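Local coordinates for protein polyketide biosynthesis 3-hydroxy-3-methylglutaryl-ACP synthase PksG (Bacillus subtilis, PDB 4YXQ) that catalyses the aldol condensation of an acetyl group carried on an acyl-carrier protein with a beta-ketothioester polyketide intermediate during synthesis of the antibiotic bacillaene, at residues K25-D30 / E366-F371; V44-E49 / E389-I394; C291-N296 / K354-R359. One frame throughout, in Å; residues are numbered along the deposited sequence.

Interaction 1: K25-D30 / E366-F371; sequences KYRHLD and EYELLF
Y26 and R27, where helix 20-26 runs out, reach across to E368 on helix 364-373, and the carboxylate of E368 takes a bond from each. The tight part is the hydroxyl: Y26 OH donates to E368 OE1 over 2.6 Å, meeting that oxygen on its anti side and 18° out of the carboxylate plane. The acceptor sits at the rim of the tyrosine ring, close to the ring plane. With CG of Y26 anti to the backbone N (chi1 173°), the hydroxyl end of the ring reaches the acid, and a bend in the E368 chain (chi2 69°) brings the carboxylate to meet it.

R27 makes the looser half. R27 NH2 stands 3.3 Å from E368 OE1 in a salt bridge and makes only a weak hydrogen bond to E368 OE2. The guanidinium also passes the edge of the buried Y367 ring, R27 NH1 lying 3.9 Å from Y367 CE2, while its cation-pi approach to F371 is long and at most weakly attractive. The firmer polar partner of R27 is E165, which pairs with NH1 and also accepts from Y367 OH. Helix 20-26 ends in a Schellman motif, with H28 at positive phi.

Few apolar atoms meet here, and the two segments bury just 184 Å² between them. The join is therefore mainly polar: a surface bridge between helices whose arginine, set between two acids, probably helps to keep both ionised.

Interaction 2: V44-E49 / E389-I394; sequences VALPYE and EMIPGI
Two type I beta turns, L46 to E49 and I391 to I394, face each other in loops of the N- and C-terminal family regions of this HMG-CoA synthase relative, and their side chains form a buried apolar seam well away from the probable catalytic residues. Along one part of the seam, L46 CD1 meets the ends of two isoleucines, lying 3.8 Å from I391 CD1 and 4.0 Å from I394 CD1. L370 of helix 364-373 packs against both L46 and I391, so the helix completes this aliphatic cluster.

M390 fills the other part. Its sulfur lies against the pyrrolidine ring of P47, with M390 SD 3.7 Å from P47 CG, and the methyl CE touches that same carbon. Farther back along the methionine, CG approaches the edge of the Y48 ring at CE1. M390 SD stands obliquely to the Y48 ring, 5.3 Å from its centroid and 73° off the normal, in a Met-aromatic contact. Y48 CG lies in the crowded position between backbone N and carbonyl carbon (chi1 44°), which brings one ring face over L46 CB of its own turn; F388 meets the ring edge-to-face.

Within the first turn, L46 N donates to E49 OE2, supplementing the backbone bond from E49 N to L46 O. No direct hydrogen bond joins the segments. A water does so instead, accepting from Y48 OH at 2.7 Å and from I391 N, and donating to I391 O at 2.6 Å.

Interaction 3: C291-N296 / K354-R359; sequences CQRVGN and KHLDRR
R359 grips the carbonyl of R293 end-on, with R359 NH1 and R359 NH2 both donating to R293 O at 2.9 Å. The two nitrogens come from the same face of the carbonyl plane, and the oxygen lies close to the guanidinium plane. NH1 also bonds to G13 O. The third nitrogen turns back on its own segment: R359 NE donates to L356 O at 2.8 Å, in the carbonyl plane and on a lone pair. These bonds fix the group's rotation, while L356 CD2 sits over the centre of one face.

The acceptors lie at two helix ends, since R293 belongs to the short, weakly bonded helix 291-294 and L356 to the last turn of helix 352-357, within the C-terminal region of the thiolase-like fold. The side chain of V294, packed beside R359, is about 11 Å from that of H250, the probable catalytic proton donor/acceptor.

Bends at chi2 (-72°) and chi3 (-57°) lay one guanidinium face of R293 on L356 CB. R293 NH2 forms a salt bridge to D357 OD1 at 2.8 Å, supplemented weakly by NH1. A water accepts from R293 NH2 and R359 NH2 and donates to L356 O. E41 OE1 draws both guanidinium groups together, pairing with R293 NE and R359 NH2.

How the interactions relate
Interactions 1 and 2 share a neighbourhood: helix 364-373 supplies one side of interaction 1 and, through L370, packs on V44 and L46 of interaction 2, with L370 CD1 lying 3.5 Å from L46 CD1. Depth alone does not set the chemistry. Interaction 1, at the surface, depends on a carboxylate with a phenol and an arginine; interaction 2, buried, is aliphatic and sulfur packing with one bridging water. Interaction 3, also buried and nearest the chain's centre, is instead polar, its arginines held by a backbone oxygen and acids. It touches neither of the others, although strand 41-44, which leads into interaction 2, lies against it. Interactions 1 and 2 each join N- to C-terminal family regions; interaction 3 stays within the latter.

Interaction 1: K25-D30 / E366-F371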
loop_
_atom_site.group_PDB
_atom_site.type_symbol
_atom_site.label_atom_id
_atom_site.label_comp_id
_atom_site.label_asym_id
_atom_site.label_seq_id
_atom_site.Cartn_x
_atom_site.Cartn_y
_atom_site.Cartn_z
ATOM N N LYS A 25 -33.698 -2.847 -14.619
ATOM C CA LYS A 25 -35.089 -3.281 -14.787
ATOM C C LYS A 25 -35.383 -4.469 -13.904
ATOM O O LYS A 25 -36.319 -4.435 -13.123
ATOM C CB LYS A 25 -35.376 -3.653 -16.244
ATOM C CG LYS A 25 -35.326 -2.458 -17.192
ATOM C CD LYS A 25 -36.718 -1.924 -17.428
ATOM C CE LYS A 25 -36.712 -0.718 -18.387
ATOM N NZ LYS A 25 -38.045 -0.535 -19.031
ATOM N N TYR A 26 -34.575 -5.519 -14.045
ATOM C CA TYR A 26 -34.769 -6.758 -13.292
ATOM C C TYR A 26 -34.746 -6.561 -11.767
ATOM O O TYR A 26 -35.359 -7.316 -11.028
ATOM C CB TYR A 26 -33.729 -7.773 -13.730
ATOM C CG TYR A 26 -33.711 -9.051 -12.912
ATOM C CD1 TYR A 26 -32.845 -9.191 -11.837
ATOM C CD2 TYR A 26 -34.542 -10.117 -13.233
ATOM C CE1 TYR A 26 -32.813 -10.352 -11.096
ATOM C CE2 TYR A 26 -34.519 -11.293 -12.502
ATOM C CZ TYR A 26 -33.652 -11.401 -11.432
ATOM O OH TYR A 26 -33.627 -12.551 -10.694
ATOM N N ARG A 27 -34.066 -5.515 -11.319
ATOM C CA ARG A 27 -34.085 -5.103 -9.911
ATOM C C ARG A 27 -35.198 -4.097 -9.576
ATOM O O ARG A 27 -35.346 -3.701 -8.416
ATOM C CB ARG A 27 -32.715 -4.508 -9.543
ATOM C CG ARG A 27 -31.561 -5.519 -9.553
ATOM C CD ARG A 27 -31.216 -6.040 -8.167
ATOM N NE ARG A 27 -31.651 -7.418 -7.983
ATOM C CZ ARG A 27 -30.850 -8.476 -7.818
ATOM N NH1 ARG A 27 -29.530 -8.363 -7.791
ATOM N NH2 ARG A 27 -31.388 -9.674 -7.656
ATOM N N HIS A 28 -35.969 -3.690 -10.589
ATOM C CA HIS A 28 -37.105 -2.790 -10.409
ATOM C C HIS A 28 -36.621 -1.451 -9.861
ATOM O O HIS A 28 -37.060 -1.008 -8.803
ATOM C CB HIS A 28 -38.174 -3.380 -9.456
ATOM C CG HIS A 28 -38.603 -4.778 -9.786
ATOM N ND1 HIS A 28 -39.396 -5.078 -10.875
ATOM C CD2 HIS A 28 -38.381 -5.952 -9.148
ATOM C CE1 HIS A 28 -39.628 -6.379 -10.906
ATOM N NE2 HIS A 28 -39.024 -6.933 -9.869
ATOM N N LEU A 29 -35.722 -0.803 -10.591
ATOM C CA LEU A 29 -35.204 0.493 -10.170
ATOM C C LEU A 29 -35.739 1.601 -11.057
ATOM O O LEU A 29 -36.257 1.342 -12.124
ATOM C CB LEU A 29 -33.689 0.472 -10.207
ATOM C CG LEU A 29 -32.987 -0.005 -8.935
ATOM C CD1 LEU A 29 -33.666 -1.201 -8.282
ATOM C CD2 LEU A 29 -31.524 -0.328 -9.248
ATOM N N ASP A 30 -35.581 2.843 -10.612
ATOM C CA ASP A 30 -35.973 4.000 -11.400
ATOM C C ASP A 30 -34.999 4.151 -12.597
ATOM O O ASP A 30 -33.882 4.636 -12.449
ATOM C CB ASP A 30 -35.978 5.256 -10.500
ATOM C CG ASP A 30 -36.689 6.461 -11.129
ATOM O OD1 ASP A 30 -37.241 6.341 -12.253
ATOM O OD2 ASP A 30 -36.686 7.545 -10.481
ATOM N N GLU A 366 -28.673 -16.413 -14.974
ATOM C CA GLU A 366 -27.288 -16.751 -14.735
ATOM C C GLU A 366 -26.694 -15.802 -13.705
ATOM O O GLU A 366 -25.959 -16.230 -12.823
ATOM C CB GLU A 366 -26.472 -16.659 -16.029
ATOM C CG GLU A 366 -26.781 -17.747 -17.044
ATOM C CD GLU A 366 -26.049 -17.543 -18.355
ATOM O OE1 GLU A 366 -26.003 -16.391 -18.843
ATOM O OE2 GLU A 366 -25.506 -18.536 -18.892
ATOM N N TYR A 367 -27.033 -14.514 -13.801
ATOM C CA TYR A 367 -26.548 -13.520 -12.833
ATOM C C TYR A 367 -27.006 -13.842 -11.416
ATOM O O TYR A 367 -26.248 -13.674 -10.471
ATOM C CB TYR A 367 -26.985 -12.101 -13.202
ATOM C CG TYR A 367 -26.515 -11.075 -12.199
ATOM C CD1 TYR A 367 -25.175 -10.839 -12.010
ATOM C CD2 TYR A 367 -27.414 -10.379 -11.417
ATOM C CE1 TYR A 367 -24.730 -9.905 -11.102
ATOM C CE2 TYR A 367 -26.976 -9.443 -10.499
ATOM C CZ TYR A 367 -25.635 -9.200 -10.351
ATOM O OH TYR A 367 -25.177 -8.250 -9.448
ATOM N N GLU A 368 -28.229 -14.325 -11.271
ATOM C CA GLU A 368 -28.711 -14.742 -9.953
ATOM C C GLU A 368 -27.925 -15.935 -9.381
ATOM O O GLU A 368 -27.673 -15.974 -8.183
ATOM C CB GLU A 368 -30.207 -15.074 -9.985
ATOM C CG GLU A 368 -30.896 -14.857 -8.650
ATOM C CD GLU A 368 -30.993 -13.392 -8.290
ATOM O OE1 GLU A 368 -31.622 -12.626 -9.055
ATOM O OE2 GLU A 368 -30.423 -12.983 -7.257
ATOM N N LEU A 369 -27.563 -16.898 -10.223
ATOM C CA LEU A 369 -26.767 -18.045 -9.775
ATOM C C LEU A 369 -25.401 -17.598 -9.266
ATOM O O LEU A 369 -24.848 -18.189 -8.342
ATOM C CB LEU A 369 -26.557 -19.049 -10.916
ATOM C CG LEU A 369 -27.633 -20.119 -11.132
ATOM C CD1 LEU A 369 -27.464 -20.781 -12.498
ATOM C CD2 LEU A 369 -27.616 -21.162 -10.008
ATOM N N LEU A 370 -24.865 -16.571 -9.919
ATOM C CA LEU A 370 -23.568 -15.998 -9.615
ATOM C C LEU A 370 -23.644 -15.257 -8.286
ATOM O O LEU A 370 -22.815 -15.436 -7.409
ATOM C CB LEU A 370 -23.174 -15.040 -10.744
ATOM C CG LEU A 370 -21.802 -14.367 -10.795
ATOM C CD1 LEU A 370 -21.641 -13.772 -12.180
ATOM C CD2 LEU A 370 -21.598 -13.299 -9.730
ATOM N N PHE A 371 -24.643 -14.402 -8.168
ATOM C CA PHE A 371 -24.864 -13.616 -6.970
ATOM C C PHE A 371 -25.012 -14.502 -5.726
ATOM O O PHE A 371 -24.381 -14.249 -4.699
ATOM C CB PHE A 371 -26.103 -12.734 -7.189
ATOM C CG PHE A 371 -26.395 -11.791 -6.060
ATOM C CD1 PHE A 371 -25.985 -10.463 -6.130
ATOM C CD2 PHE A 371 -27.078 -12.234 -4.919
ATOM C CE1 PHE A 371 -26.253 -9.593 -5.089
ATOM C CE2 PHE A 371 -27.341 -11.371 -3.869
ATOM C CZ PHE A 371 -26.931 -10.041 -3.960
#

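Interaction 2: V44-E49 / E389-I394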
loop_
_atom_site.group_PDB
_atom_site.type_symbol
_atom_site.label_atom_id
_atom_site.label_comp_id
_atom_site.label_asym_id
_atom_site.label_seq_id
_atom_site.Cartn_x
_atom_site.Cartn_y
_atom_site.Cartn_z
ATOM N N VAL A 44 -18.408 -8.532 -14.333
ATOM C CA VAL A 44 -18.785 -9.179 -13.078
ATOM C C VAL A 44 -17.800 -10.306 -12.783
ATOM O O VAL A 44 -17.702 -11.281 -13.540
ATOM C CB VAL A 44 -20.169 -9.822 -13.200
ATOM C CG1 VAL A 44 -20.654 -10.335 -11.851
ATOM C CG2 VAL A 44 -21.155 -8.825 -13.765
ATOM N N ALA A 45 -17.147 -10.236 -11.643
ATOM C CA ALA A 45 -16.295 -11.317 -11.235
ATOM C C ALA A 45 -17.141 -12.549 -10.899
ATOM O O ALA A 45 -18.068 -12.469 -10.103
ATOM C CB ALA A 45 -15.456 -10.910 -10.038
ATOM N N LEU A 46 -16.786 -13.685 -11.493
ATOM C CA LEU A 46 -17.350 -14.955 -11.108
ATOM C C LEU A 46 -16.761 -15.395 -9.746
ATOM O O LEU A 46 -15.737 -14.894 -9.319
ATOM C CB LEU A 46 -17.036 -16.026 -12.156
ATOM C CG LEU A 46 -17.770 -16.145 -13.496
ATOM C CD1 LEU A 46 -19.271 -16.001 -13.356
ATOM C CD2 LEU A 46 -17.249 -15.145 -14.486
ATOM N N PRO A 47 -17.403 -16.356 -9.070
ATOM C CA PRO A 47 -16.889 -16.769 -7.778
ATOM C C PRO A 47 -15.542 -17.467 -7.875
ATOM O O PRO A 47 -14.775 -17.478 -6.912
ATOM C CB PRO A 47 -17.941 -17.760 -7.281
ATOM C CG PRO A 47 -19.170 -17.369 -8.016
ATOM C CD PRO A 47 -18.699 -16.977 -9.379
ATOM N N TYR A 48 -15.250 -18.063 -9.028
ATOM C CA TYR A 48 -13.927 -18.623 -9.275
ATOM C C TYR A 48 -12.935 -17.568 -9.827
ATOM O O TYR A 48 -11.951 -17.923 -10.467
ATOM C CB TYR A 48 -13.996 -19.861 -10.183
ATOM C CG TYR A 48 -14.911 -19.765 -11.396
ATOM C CD1 TYR A 48 -16.200 -20.286 -11.368
ATOM C CD2 TYR A 48 -14.466 -19.166 -12.578
ATOM C CE1 TYR A 48 -17.026 -20.202 -12.470
ATOM C CE2 TYR A 48 -15.296 -19.078 -13.681
ATOM C CZ TYR A 48 -16.565 -19.605 -13.621
ATOM O OH TYR A 48 -17.371 -19.531 -14.735
ATOM N N GLU A 49 -13.182 -16.294 -9.529
ATOM C CA GLU A 49 -12.297 -15.226 -9.925
ATOM C C GLU A 49 -12.072 -14.330 -8.707
ATOM O O GLU A 49 -12.931 -14.195 -7.882
ATOM C CB GLU A 49 -12.928 -14.402 -11.057
ATOM C CG GLU A 49 -13.058 -15.089 -12.401
ATOM C CD GLU A 49 -13.475 -14.111 -13.512
ATOM O OE1 GLU A 49 -12.699 -13.898 -14.482
ATOM O OE2 GLU A 49 -14.581 -13.536 -13.405
ATOM N N GLU A 389 -18.096 -25.152 -13.568
ATOM C CA GLU A 389 -19.300 -25.394 -14.365
ATOM C C GLU A 389 -20.563 -24.916 -13.667
ATOM O O GLU A 389 -21.666 -25.264 -14.072
ATOM C CB GLU A 389 -19.414 -26.897 -14.691
ATOM C CG GLU A 389 -18.192 -27.478 -15.402
ATOM C CD GLU A 389 -17.747 -26.637 -16.595
ATOM O OE1 GLU A 389 -16.520 -26.630 -16.882
ATOM O OE2 GLU A 389 -18.621 -25.965 -17.215
ATOM N N MET A 390 -20.411 -24.112 -12.626
ATOM C CA MET A 390 -21.571 -23.649 -11.869
ATOM C C MET A 390 -22.520 -22.810 -12.729
ATOM O O MET A 390 -23.715 -22.789 -12.486
ATOM C CB MET A 390 -21.132 -22.850 -10.643
ATOM C CG MET A 390 -20.521 -21.489 -10.944
ATOM S SD MET A 390 -19.932 -20.685 -9.423
ATOM C CE MET A 390 -21.497 -20.315 -8.627
ATOM N N ILE A 391 -21.961 -22.110 -13.714
ATOM C CA ILE A 391 -22.727 -21.507 -14.808
ATOM C C ILE A 391 -22.243 -22.194 -16.074
ATOM O O ILE A 391 -21.267 -21.766 -16.690
ATOM C CB ILE A 391 -22.539 -19.976 -14.895
ATOM C CG1 ILE A 391 -23.014 -19.329 -13.596
ATOM C CG2 ILE A 391 -23.313 -19.396 -16.082
ATOM C CD1 ILE A 391 -22.548 -17.907 -13.417
ATOM N N PRO A 392 -22.914 -23.290 -16.444
ATOM C CA PRO A 392 -22.418 -24.286 -17.399
ATOM C C PRO A 392 -21.681 -23.772 -18.634
ATOM O O PRO A 392 -20.650 -24.333 -18.997
ATOM C CB PRO A 392 -23.694 -25.017 -17.813
ATOM C CG PRO A 392 -24.526 -24.996 -16.573
ATOM C CD PRO A 392 -24.226 -23.689 -15.887
ATOM N N GLY A 393 -22.191 -22.734 -19.282
ATOM C CA GLY A 393 -21.637 -22.340 -20.583
ATOM C C GLY A 393 -20.270 -21.643 -20.640
ATOM O O GLY A 393 -19.641 -21.604 -21.697
ATOM N N ILE A 394 -19.795 -21.116 -19.517
ATOM C CA ILE A 394 -18.815 -20.042 -19.566
ATOM C C ILE A 394 -17.404 -20.484 -19.940
ATOM O O ILE A 394 -16.765 -19.840 -20.767
ATOM C CB ILE A 394 -18.784 -19.232 -18.249
ATOM C CG1 ILE A 394 -20.095 -18.475 -18.078
ATOM C CG2 ILE A 394 -17.651 -18.229 -18.272
ATOM C CD1 ILE A 394 -20.277 -17.843 -16.718
HETATM O O HOH W 1 -19.374 -21.277 -14.955
#

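Interaction 3: C291-N296 / K354-R359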
loop_
_atom_site.group_PDB
_atom_site.type_symbol
_atom_site.label_atom_id
_atom_site.label_comp_id
_atom_site.label_asym_id
_atom_site.label_seq_id
_atom_site.Cartn_x
_atom_site.Cartn_y
_atom_site.Cartn_z
ATOM N N CYS A 291 -14.576 2.307 -20.407
ATOM C CA CYS A 291 -15.349 2.309 -19.193
ATOM C C CYS A 291 -16.782 1.819 -19.372
ATOM O O CYS A 291 -17.370 1.265 -18.447
ATOM C CB CYS A 291 -15.423 3.705 -18.568
ATOM S SG CYS A 291 -16.463 3.735 -17.048
ATOM N N GLN A 292 -17.374 2.114 -20.525
ATOM C CA GLN A 292 -18.756 1.707 -20.790
ATOM C C GLN A 292 -18.900 0.202 -20.915
ATOM O O GLN A 292 -19.994 -0.334 -20.780
ATOM C CB GLN A 292 -19.249 2.323 -22.088
ATOM C CG GLN A 292 -19.133 3.833 -22.152
ATOM C CD GLN A 292 -19.763 4.403 -23.390
ATOM O OE1 GLN A 292 -20.840 3.969 -23.796
ATOM N NE2 GLN A 292 -19.083 5.375 -24.018
ATOM N N ARG A 293 -17.787 -0.461 -21.219
ATOM C CA ARG A 293 -17.750 -1.898 -21.470
ATOM C C ARG A 293 -17.517 -2.665 -20.192
ATOM O O ARG A 293 -17.713 -3.861 -20.146
ATOM C CB ARG A 293 -16.610 -2.245 -22.429
ATOM C CG ARG A 293 -16.562 -1.438 -23.739
ATOM C CD ARG A 293 -17.663 -1.835 -24.679
ATOM N NE ARG A 293 -17.583 -3.262 -24.954
ATOM C CZ ARG A 293 -16.817 -3.828 -25.873
ATOM N NH1 ARG A 293 -16.002 -3.112 -26.636
ATOM N NH2 ARG A 293 -16.885 -5.140 -26.027
ATOM N N VAL A 294 -17.137 -1.966 -19.133
ATOM C CA VAL A 294 -16.634 -2.650 -17.958
ATOM C C VAL A 294 -17.259 -2.168 -16.642
ATOM O O VAL A 294 -17.444 -2.963 -15.721
ATOM C CB VAL A 294 -15.102 -2.566 -17.989
ATOM C CG1 VAL A 294 -14.562 -1.738 -16.866
ATOM C CG2 VAL A 294 -14.496 -3.946 -17.945
ATOM N N GLY A 295 -17.609 -0.891 -16.560
ATOM C CA GLY A 295 -18.160 -0.309 -15.344
ATOM C C GLY A 295 -17.059 0.368 -14.550
ATOM O O GLY A 295 -15.909 0.469 -14.995
ATOM N N ASN A 296 -17.411 0.828 -13.354
ATOM C CA ASN A 296 -16.457 1.404 -12.416
ATOM C C ASN A 296 -15.473 0.357 -11.891
ATOM O O ASN A 296 -15.895 -0.534 -11.156
ATOM C CB ASN A 296 -17.243 1.962 -11.242
ATOM C CG ASN A 296 -16.372 2.594 -10.195
ATOM O OD1 ASN A 296 -15.149 2.762 -10.371
ATOM N ND2 ASN A 296 -16.983 2.942 -9.084
ATOM N N LYS A 354 -10.873 -6.214 -28.759
ATOM C CA LYS A 354 -11.211 -7.541 -29.202
ATOM C C LYS A 354 -11.489 -8.423 -27.990
ATOM O O LYS A 354 -12.449 -9.201 -27.960
ATOM C CB LYS A 354 -10.053 -8.100 -30.031
ATOM C CG LYS A 354 -10.494 -9.052 -31.128
ATOM C CD LYS A 354 -9.332 -9.835 -31.749
ATOM C CE LYS A 354 -9.520 -9.964 -33.263
ATOM N NZ LYS A 354 -8.649 -10.998 -33.889
ATOM N N HIS A 355 -10.633 -8.321 -26.977
ATOM C CA HIS A 355 -10.828 -9.092 -25.761
ATOM C C HIS A 355 -12.144 -8.727 -25.071
ATOM O O HIS A 355 -12.822 -9.594 -24.517
ATOM C CB HIS A 355 -9.611 -8.977 -24.813
ATOM C CG HIS A 355 -9.985 -8.980 -23.371
ATOM N ND1 HIS A 355 -10.071 -7.813 -22.648
ATOM C CD2 HIS A 355 -10.376 -9.973 -22.542
ATOM C CE1 HIS A 355 -10.478 -8.083 -21.428
ATOM N NE2 HIS A 355 -10.683 -9.387 -21.339
ATOM N N LEU A 356 -12.516 -7.450 -25.086
ATOM C CA LEU A 356 -13.802 -7.057 -24.485
ATOM C C LEU A 356 -14.973 -7.635 -25.263
ATOM O O LEU A 356 -15.961 -8.077 -24.660
ATOM C CB LEU A 356 -13.914 -5.543 -24.347
ATOM C CG LEU A 356 -12.932 -4.979 -23.308
ATOM C CD1 LEU A 356 -12.867 -3.458 -23.382
ATOM C CD2 LEU A 356 -13.270 -5.414 -21.881
ATOM N N ASP A 357 -14.835 -7.696 -26.589
ATOM C CA ASP A 357 -15.867 -8.278 -27.455
ATOM C C ASP A 357 -16.056 -9.759 -27.170
ATOM O O ASP A 357 -17.157 -10.259 -27.253
ATOM C CB ASP A 357 -15.545 -8.078 -28.940
ATOM C CG ASP A 357 -15.648 -6.612 -29.398
ATOM O OD1 ASP A 357 -16.201 -5.742 -28.682
ATOM O OD2 ASP A 357 -15.138 -6.297 -30.488
ATOM N N ARG A 358 -15.003 -10.456 -26.791
ATOM C CA ARG A 358 -15.085 -11.914 -26.597
ATOM C C ARG A 358 -15.638 -12.387 -25.243
ATOM O O ARG A 358 -15.787 -13.583 -25.031
ATOM C CB ARG A 358 -13.707 -12.542 -26.790
ATOM C CG ARG A 358 -13.301 -12.761 -28.230
ATOM C CD ARG A 358 -11.777 -12.676 -28.378
ATOM N NE ARG A 358 -11.283 -13.312 -29.595
ATOM C CZ ARG A 358 -11.518 -12.886 -30.841
ATOM N NH1 ARG A 358 -12.253 -11.795 -31.076
ATOM N NH2 ARG A 358 -11.018 -13.569 -31.874
ATOM N N ARG A 359 -16.021 -11.492 -24.348
ATOM C CA ARG A 359 -16.526 -11.941 -23.031
ATOM C C ARG A 359 -17.925 -12.537 -23.104
ATOM O O ARG A 359 -18.664 -12.308 -24.038
ATOM C CB ARG A 359 -16.500 -10.788 -22.012
ATOM C CG ARG A 359 -15.148 -10.123 -21.867
ATOM C CD ARG A 359 -15.268 -8.808 -21.127
ATOM N NE ARG A 359 -16.123 -7.848 -21.825
ATOM C CZ ARG A 359 -16.721 -6.796 -21.278
ATOM N NH1 ARG A 359 -16.622 -6.551 -19.989
ATOM N NH2 ARG A 359 -17.479 -6.014 -22.029
HETATM O O HOH W 2 -18.624 -6.477 -24.429
#